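Local coordinates for protein carbohydrate binding module (Uncultured bacterium, PDB 2W3J) that probably binds uronic acid sugars as a calcium-containing family 35 carbohydrate-binding module, at residues N106-V111 with D122-T127. Numbering follows the deposited sequence. Where two conformers were deposited one is given.
Sequences NSIKLV and DSIRVT. With CA (calcium ion), chain C.
Ile108 reaches across the middle of the beta-sandwich with both of its branches to meet two residues of the facing strand. The CG2 methyl lies 4.3 Å from Ile124 CD1, while the longer arm ends with CD1 4.3 Å from Val126 CG2 and also near that same Ile124 methyl. With CG1 of Ile124 anti to the backbone N (chi1 -172°) and its chain extended beyond, CD1 is carried out to the far methyl; Val126, two residues on and pointing the same way, needs only its short CG2 branch. The meeting is methyl against methyl, without a hydrogen bond between the segments, and the CA atoms of Ile108 and Ile124 stand 9.8 Å apart, a separation that belongs to facing sheets rather than paired strands.

Around these three buried side chains, Ile124 is also touched by Trp43 of strand 40-47 in the opposing sheet, Phe4 of strand 2-5, and Ala55 and Ile57 of strand 51-60, while Tyr53 touches Val126. Backbone pairing with Trp43 holds Ile108 within its own sheet.

Two residues before Ile124, Asp122 binds a calcium ion through two atoms, its carbonyl O at 2.4 Å and its carboxylate OD1 at 2.4 Å. Glu5, Glu6, Thr26 and Gly29 complete the site, and OD2 makes a salt bridge to Arg58, the residue that Asp122 and Ser123 both face in a classic beta bulge. One strand thus carries a metal ligand just ahead of its core-facing side chains; the contact between the two segments is apolar, resting on van der Waals contact and buried hydrocarbon.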
ATOM      1  N   ASN A 106      -3.310 -12.722   6.810  1.00 22.29           N
ATOM      2  CA  ASN A 106      -2.714 -12.586   5.494  1.00 20.17           C
ATOM      3  C   ASN A 106      -1.684 -11.465   5.572  1.00 20.34           C
ATOM      4  O   ASN A 106      -1.847 -10.542   6.355  1.00 19.19           O
ATOM      5  CB  ASN A 106      -3.742 -12.154   4.462  1.00 20.48           C
ATOM      6  CG  ASN A 106      -4.751 -13.249   4.139  1.00 22.47           C
ATOM      7  OD1 ASN A 106      -4.604 -13.976   3.161  1.00 21.59           O
ATOM      8  ND2 ASN A 106      -5.787 -13.353   4.970  1.00 23.10           N
ATOM      9  N   SER A 107      -0.636 -11.540   4.759  1.00 19.57           N
ATOM     10  CA  SER A 107       0.303 -10.412   4.673  1.00 19.43           C
ATOM     11  C   SER A 107       0.157  -9.778   3.295  1.00 18.51           C
ATOM     12  O   SER A 107      -0.115 -10.460   2.297  1.00 18.63           O
ATOM     13  CB  SER A 107       1.746 -10.878   4.908  1.00 20.60           C
ATOM     14  OG  SER A 107       2.108 -11.812   3.906  1.00 23.45           O
ATOM     15  N   ILE A 108       0.332  -8.448   3.221  1.00 17.64           N
ATOM     16  CA  ILE A 108       0.335  -7.758   1.969  1.00 17.59           C
ATOM     17  C   ILE A 108       1.595  -6.892   2.010  1.00 17.12           C
ATOM     18  O   ILE A 108       1.864  -6.265   3.023  1.00 16.62           O
ATOM     19  CB  ILE A 108      -0.872  -6.811   1.819  1.00 18.15           C
ATOM     20  CG1 ILE A 108      -2.198  -7.606   1.853  1.00 19.35           C
ATOM     21  CG2 ILE A 108      -0.741  -6.026   0.532  1.00 17.05           C
ATOM     22  CD1 ILE A 108      -3.424  -6.689   1.604  1.00 22.70           C
ATOM     23  N   LYS A 109       2.378  -6.936   0.932  1.00 17.44           N
ATOM     24  CA  LYS A 109       3.588  -6.129   0.853  1.00 17.64           C
ATOM     25  C   LYS A 109       3.595  -5.401  -0.493  1.00 17.62           C
ATOM     26  O   LYS A 109       3.150  -5.920  -1.528  1.00 18.24           O
ATOM     27  CB  LYS A 109       4.842  -7.016   1.064  1.00 17.32           C
ATOM     28  CG  LYS A 109       6.186  -6.281   1.100  1.00 20.37           C
ATOM     29  CD  LYS A 109       7.340  -7.306   1.428  1.00 23.24           C
ATOM     30  CE  LYS A 109       8.704  -6.616   1.761  1.00 24.86           C
ATOM     31  NZ  LYS A 109       9.785  -7.620   2.198  1.00 26.27           N
ATOM     32  N   LEU A 110       4.097  -4.163  -0.492  1.00 16.00           N
ATOM     33  CA  LEU A 110       4.258  -3.468  -1.727  1.00 15.56           C
ATOM     34  C   LEU A 110       5.755  -3.178  -1.855  1.00 15.23           C
ATOM     35  O   LEU A 110       6.368  -2.667  -0.902  1.00 14.94           O
ATOM     36  CB  LEU A 110       3.487  -2.149  -1.660  1.00 16.19           C
ATOM     37  CG  LEU A 110       3.437  -1.282  -2.921  1.00 18.30           C
ATOM     38  CD1 LEU A 110       2.645  -1.916  -4.068  1.00 18.88           C
ATOM     39  CD2 LEU A 110       2.756   0.069  -2.569  1.00 17.47           C
ATOM     40  N   VAL A 111       6.325  -3.510  -3.015  1.00 14.63           N
ATOM     41  CA  VAL A 111       7.794  -3.549  -3.168  1.00 15.06           C
ATOM     42  C   VAL A 111       8.220  -2.777  -4.420  1.00 14.40           C
ATOM     43  O   VAL A 111       7.797  -3.081  -5.537  1.00 14.64           O
ATOM     44  CB  VAL A 111       8.317  -5.015  -3.295  1.00 14.87           C
ATOM     45  CG1 VAL A 111       9.878  -5.028  -3.438  1.00 15.05           C
ATOM     46  CG2 VAL A 111       7.895  -5.848  -2.064  1.00 14.23           C
ATOM     47  N   ASP A 122      -0.533   6.692   0.954  1.00 11.07           N
ATOM     48  CA  ASP A 122      -1.420   7.250   1.993  1.00 12.14           C
ATOM     49  C   ASP A 122      -2.092   6.118   2.784  1.00 13.29           C
ATOM     50  O   ASP A 122      -2.186   6.154   4.012  1.00 13.42           O
ATOM     51  CB  ASP A 122      -2.489   8.106   1.314  1.00 12.40           C
ATOM     52  CG  ASP A 122      -3.462   8.692   2.302  1.00 15.43           C
ATOM     53  OD1 ASP A 122      -3.007   9.048   3.425  1.00 14.88           O
ATOM     54  OD2 ASP A 122      -4.645   8.803   1.930  1.00 19.69           O
ATOM     55  N   SER A 123      -2.582   5.128   2.061  1.00 13.52           N
ATOM     56  CA  SER A 123      -3.362   4.072   2.708  1.00 12.77           C
ATOM     57  C   SER A 123      -3.599   2.941   1.726  1.00 13.46           C
ATOM     58  O   SER A 123      -3.433   3.090   0.506  1.00 14.18           O
ATOM     59  CB  SER A 123      -4.737   4.646   3.111  1.00 11.82           C
ATOM     60  OG  SER A 123      -5.447   5.140   1.947  1.00 15.13           O
ATOM     61  N   ILE A 124      -4.008   1.805   2.266  1.00 12.62           N
ATOM     62  CA  ILE A 124      -4.581   0.752   1.447  1.00 14.45           C
ATOM     63  C   ILE A 124      -5.956   0.386   2.040  1.00 14.95           C
ATOM     64  O   ILE A 124      -6.100   0.313   3.252  1.00 15.60           O
ATOM     65  CB  ILE A 124      -3.648  -0.481   1.267  1.00 14.72           C
ATOM     66  CG1 ILE A 124      -4.248  -1.433   0.238  1.00 14.77           C
ATOM     67  CG2 ILE A 124      -3.324  -1.242   2.572  1.00 15.17           C
ATOM     68  CD1 ILE A 124      -3.292  -2.567  -0.077  1.00 18.27           C
ATOM     69  N   ARG A 125      -6.942   0.258   1.155  1.00 16.54           N
ATOM     70  CA  ARG A 125      -8.320  -0.059   1.544  0.50 17.83           C
ATOM     71  C   ARG A 125      -8.661  -1.417   0.948  1.00 18.41           C
ATOM     72  O   ARG A 125      -8.565  -1.594  -0.264  1.00 19.37           O
ATOM     73  CB  ARG A 125      -9.266   0.995   0.964  0.50 17.98           C
ATOM     74  CG  ARG A 125     -10.748   0.859   1.394  0.50 19.79           C
ATOM     75  CD  ARG A 125     -11.619   1.794   0.589  0.50 21.59           C
ATOM     76  NE  ARG A 125     -11.237   3.196   0.725  0.50 21.35           N
ATOM     77  CZ  ARG A 125     -11.700   3.999   1.677  0.50 22.47           C
ATOM     78  NH1 ARG A 125     -12.545   3.529   2.588  0.50 22.69           N
ATOM     79  NH2 ARG A 125     -11.311   5.266   1.729  0.50 22.20           N
ATOM     80  N   VAL A 126      -9.046  -2.374   1.792  1.00 18.62           N
ATOM     81  CA  VAL A 126      -9.463  -3.674   1.271  1.00 19.56           C
ATOM     82  C   VAL A 126     -10.994  -3.781   1.412  1.00 21.65           C
ATOM     83  O   VAL A 126     -11.522  -3.698   2.531  1.00 21.52           O
ATOM     84  CB  VAL A 126      -8.753  -4.808   2.028  1.00 20.49           C
ATOM     85  CG1 VAL A 126      -9.207  -6.219   1.512  1.00 18.97           C
ATOM     86  CG2 VAL A 126      -7.212  -4.619   1.909  1.00 19.60           C
ATOM     87  N   THR A 127     -11.680  -3.939   0.291  1.00 22.94           N
ATOM     88  CA  THR A 127     -13.144  -4.004   0.330  0.50 25.12           C
ATOM     89  C   THR A 127     -13.661  -5.426   0.472  1.00 25.96           C
ATOM     90  O   THR A 127     -13.001  -6.392   0.086  1.00 27.03           O
ATOM     91  CB  THR A 127     -13.794  -3.329  -0.886  0.50 24.97           C
ATOM     92  OG1 THR A 127     -13.313  -3.929  -2.094  0.50 25.70           O
ATOM     93  CG2 THR A 127     -13.487  -1.856  -0.882  0.50 26.27           C
TER
HETATM   94 CA    CA C1139      -2.440   8.039   5.504  1.00 22.79          CA